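Local structure of 1,3-1,4-beta-glucanase (Hordeum vulgare, 1AQ0) at residues A70-K74 / S75-A79; A116-G119 / H120-V123. The protein hydrolyses mixed-linkage 1,3-1,4-beta-D-glucans, acting as a 4-glucanohydrolase of glycosyl hydrolase family 17 with a TIM-barrel fold. All coordinates share one frame; numbering follows the deposited sequence.

Overall arrangement
From the N terminus, the chain passes the parallel strands 2-4, 29-32 and 49-54 before reaching contact 1, the last turns of helix 66-78. Strand 84-92 and helix 102-115 follow, and contact 2 then closes the tight turn that leads from helix 102-115 into strand 122-128. Both contacts are local, and they come in series: neither encloses or crosses the other. Their centres nevertheless lie about 12 Å apart, because the end of helix 66-78 packs against the turn before strand 122-128, the neighbour of strand 84-92 in the parallel barrel sheet. I77 and Q78 of contact 1 pack on L118 of contact 2, with I77 CG2 3.7 Å from L118 CD1.

Contact 1: A70-K74 / S75-A79; sequences ASWVK and SNIQA
S75 N bonds to S71 O and N76 N to W72 O in the ordinary helical pattern, but at V73 the ladder widens: its carbonyl accepts I77 N at 2.8 Å and also Q78 N at 3.0 Å. The second bond, spanning five residues, defines a pi-type turn near the end of helix 66-78, an outer helix of the TIM barrel. It is also the straighter, with an N-H...O angle of 163°.

Side chains add to this bonding. S75 OG reaches back to S71 O, which thus takes two donors from one residue. N76 lies across the W72 indole at about a right angle; its CB stands over the six-membered ring, 4.2 Å from the centroid and 6° off the normal, a CH-pi contact. Its ND2 sits over the same ring system, displaced toward the rim, and makes a weak bond to W72 O. The indole meets this residue because CG of W72 is anti to the backbone N (chi1 -169°), which swings the ring toward the following turn. There CZ3 also touches I77 CG1. With an alanine here in place of the indole, N76 CB would probably lose its aromatic face and a gap would open beside I77 CG1. V73 CG1 packs on I77 CB. Beyond the helix, W72 and I77 both touch V88 of strand 84-92, and V73 rests on A112 and L113 of helix 102-115.

Q78 extends beyond CG back along the helix, bringing OE1 to 3.3 Å from K74 CA. A water donates to this OE1 at 2.8 Å and to A70 O at 2.7 Å, bridging a side-chain amide and a backbone carbonyl two turns earlier.

Contact 2: A116-G119 / H120-V123; sequences AGLG and HIKV
L118 and I121 meet through both backbone and side chain. The backbone bond runs from I121 N to L118 O, 3.0 Å long and nearly straight at 168°, and closes a type I beta turn over L118-I121. The donor nevertheless stands above the carbonyl plane, 39° out of it. Just before this turn, G117 ends helix 102-115 with a Schellman motif; with its positive phi, a CB there would collide with the carbonyl oxygen of A116, which is reason enough for glycine at this position.

Apolar packing follows the same pairing. L118 CB touches I121 CD1 at 4.0 Å, and both side chains also pack on I77 of helix 66-78. H120 folds back over the turn: chi1 of 54° sets CG between its own backbone N and carbonyl carbon, and CE1 comes to rest 3.8 Å from L118 CD2, the two side chains meeting at a slant. One face of the imidazole lies over L118 O.

Polar contacts of the side chains go largely through solvent or to other parts of the fold. A water in the plane of the H120 ring bonds to ND1 at 2.9 Å and reaches G117 O only weakly. K122 bends at chi2 and places NZ 4.1 Å from G119 O, but its hydrogen bond is to T161 O.

Past the turn, K122 pairs by backbone hydrogen bonding with V88 of strand 84-92, and V123 packs on helix 102-115. This is the tight alpha-to-beta connection of a beta-alpha-beta unit in a TIM barrel, linking helix 102-115 to strand 122-128.

Contact 1: A70-K74 / S75-A79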
# COMPACT_ATOMS: atom_id res chain seq x y z
N ALA A 70 15.83 29.38 -6.17
CA ALA A 70 14.61 30.13 -6.45
C ALA A 70 14.62 30.58 -7.90
O ALA A 70 13.58 30.65 -8.56
CB ALA A 70 14.48 31.32 -5.53
N SER A 71 15.81 30.90 -8.41
CA SER A 71 15.95 31.34 -9.78
C SER A 71 15.72 30.15 -10.73
O SER A 71 15.04 30.29 -11.75
CB SER A 71 17.35 31.95 -9.99
OG SER A 71 17.46 32.56 -11.27
N TRP A 72 16.24 28.99 -10.35
CA TRP A 72 16.07 27.78 -11.16
C TRP A 72 14.58 27.46 -11.28
O TRP A 72 14.07 27.17 -12.37
CB TRP A 72 16.82 26.60 -10.54
CG TRP A 72 16.91 25.40 -11.44
CD1 TRP A 72 17.89 25.14 -12.37
CD2 TRP A 72 15.97 24.31 -11.56
NE1 TRP A 72 17.61 23.98 -13.05
CE2 TRP A 72 16.44 23.45 -12.57
CE3 TRP A 72 14.77 24.00 -10.90
CZ2 TRP A 72 15.74 22.29 -12.96
CZ3 TRP A 72 14.08 22.84 -11.28
CH2 TRP A 72 14.57 22.01 -12.30
N VAL A 73 13.87 27.52 -10.15
CA VAL A 73 12.44 27.25 -10.12
C VAL A 73 11.67 28.28 -10.95
O VAL A 73 10.77 27.92 -11.71
CB VAL A 73 11.91 27.21 -8.66
CG1 VAL A 73 10.40 27.23 -8.63
CG2 VAL A 73 12.43 25.97 -7.97
N LYS A 74 12.06 29.55 -10.85
CA LYS A 74 11.38 30.60 -11.60
C LYS A 74 11.53 30.45 -13.11
O LYS A 74 10.55 30.60 -13.84
CB LYS A 74 11.87 31.98 -11.16
CG LYS A 74 11.23 33.10 -11.95
CD LYS A 74 11.60 34.46 -11.38
CE LYS A 74 11.00 35.56 -12.25
NZ LYS A 74 10.35 36.65 -11.46
N SER A 75 12.74 30.14 -13.56
CA SER A 75 13.03 29.99 -14.98
C SER A 75 12.60 28.67 -15.60
O SER A 75 12.26 28.61 -16.78
CB SER A 75 14.54 30.17 -15.24
OG SER A 75 15.02 31.40 -14.72
N ASN A 76 12.59 27.61 -14.80
CA ASN A 76 12.27 26.30 -15.35
C ASN A 76 10.96 25.66 -14.95
O ASN A 76 10.53 24.69 -15.58
CB ASN A 76 13.44 25.34 -15.09
CG ASN A 76 14.75 25.85 -15.66
OD1 ASN A 76 14.87 26.05 -16.87
ND2 ASN A 76 15.73 26.07 -14.80
N ILE A 77 10.32 26.18 -13.90
CA ILE A 77 9.04 25.64 -13.44
C ILE A 77 7.92 26.68 -13.58
O ILE A 77 6.97 26.48 -14.33
CB ILE A 77 9.11 25.17 -11.96
CG1 ILE A 77 10.29 24.21 -11.73
CG2 ILE A 77 7.81 24.49 -11.56
CD1 ILE A 77 10.22 22.94 -12.54
N GLN A 78 8.07 27.81 -12.90
CA GLN A 78 7.07 28.87 -12.95
C GLN A 78 6.85 29.42 -14.36
O GLN A 78 5.76 29.89 -14.68
CB GLN A 78 7.44 30.01 -12.02
CG GLN A 78 7.40 29.65 -10.56
CD GLN A 78 7.81 30.81 -9.68
OE1 GLN A 78 8.98 30.93 -9.30
NE2 GLN A 78 6.86 31.68 -9.37
N ALA A 79 7.88 29.34 -15.19
CA ALA A 79 7.80 29.84 -16.56
C ALA A 79 6.90 28.99 -17.46
O ALA A 79 6.60 29.39 -18.59
CB ALA A 79 9.19 29.93 -17.16
O HOH W 1 11.12 31.18 -7.49

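Contact 2: A116-G119 / H120-V123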
# COMPACT_ATOMS: atom_id res chain seq x y z
N ALA A 116 6.56 29.65 -3.96
CA ALA A 116 5.92 30.02 -5.22
C ALA A 116 4.49 29.52 -5.35
O ALA A 116 3.81 29.82 -6.32
CB ALA A 116 6.76 29.50 -6.39
N GLY A 117 4.04 28.75 -4.36
CA GLY A 117 2.69 28.21 -4.39
C GLY A 117 2.61 26.93 -5.20
O GLY A 117 1.53 26.54 -5.67
N LEU A 118 3.75 26.26 -5.34
CA LEU A 118 3.84 25.01 -6.10
C LEU A 118 4.28 23.85 -5.22
O LEU A 118 4.88 22.89 -5.69
CB LEU A 118 4.83 25.18 -7.26
CG LEU A 118 4.54 26.28 -8.28
CD1 LEU A 118 5.72 26.44 -9.24
CD2 LEU A 118 3.25 25.97 -9.04
N GLY A 119 3.91 23.91 -3.94
CA GLY A 119 4.27 22.86 -2.99
C GLY A 119 3.75 21.47 -3.30
O GLY A 119 4.11 20.51 -2.61
N HIS A 120 2.88 21.35 -4.30
CA HIS A 120 2.34 20.05 -4.68
C HIS A 120 3.33 19.25 -5.54
O HIS A 120 3.17 18.04 -5.71
CB HIS A 120 1.00 20.23 -5.42
CG HIS A 120 1.08 21.15 -6.60
ND1 HIS A 120 1.07 22.52 -6.51
CD2 HIS A 120 1.17 20.87 -7.92
CE1 HIS A 120 1.16 23.02 -7.75
NE2 HIS A 120 1.22 22.05 -8.64
N ILE A 121 4.32 19.94 -6.10
CA ILE A 121 5.35 19.29 -6.92
C ILE A 121 6.42 18.78 -5.96
O ILE A 121 7.08 19.56 -5.28
CB ILE A 121 5.98 20.29 -7.92
CG1 ILE A 121 4.89 20.85 -8.84
CG2 ILE A 121 7.08 19.62 -8.73
CD1 ILE A 121 5.33 22.03 -9.70
N LYS A 122 6.55 17.46 -5.87
CA LYS A 122 7.52 16.85 -4.96
C LYS A 122 8.95 16.84 -5.47
O LYS A 122 9.19 16.67 -6.67
CB LYS A 122 7.08 15.42 -4.60
CG LYS A 122 5.75 15.34 -3.86
CD LYS A 122 5.82 16.16 -2.57
CE LYS A 122 4.54 16.07 -1.76
NZ LYS A 122 4.60 16.97 -0.57
N VAL A 123 9.89 17.02 -4.56
CA VAL A 123 11.31 17.03 -4.89
C VAL A 123 11.90 15.68 -4.47
O VAL A 123 11.70 15.24 -3.34
CB VAL A 123 12.06 18.15 -4.14
CG1 VAL A 123 13.56 18.07 -4.39
CG2 VAL A 123 11.52 19.50 -4.57
O HOH W 2 0.44 23.74 -4.00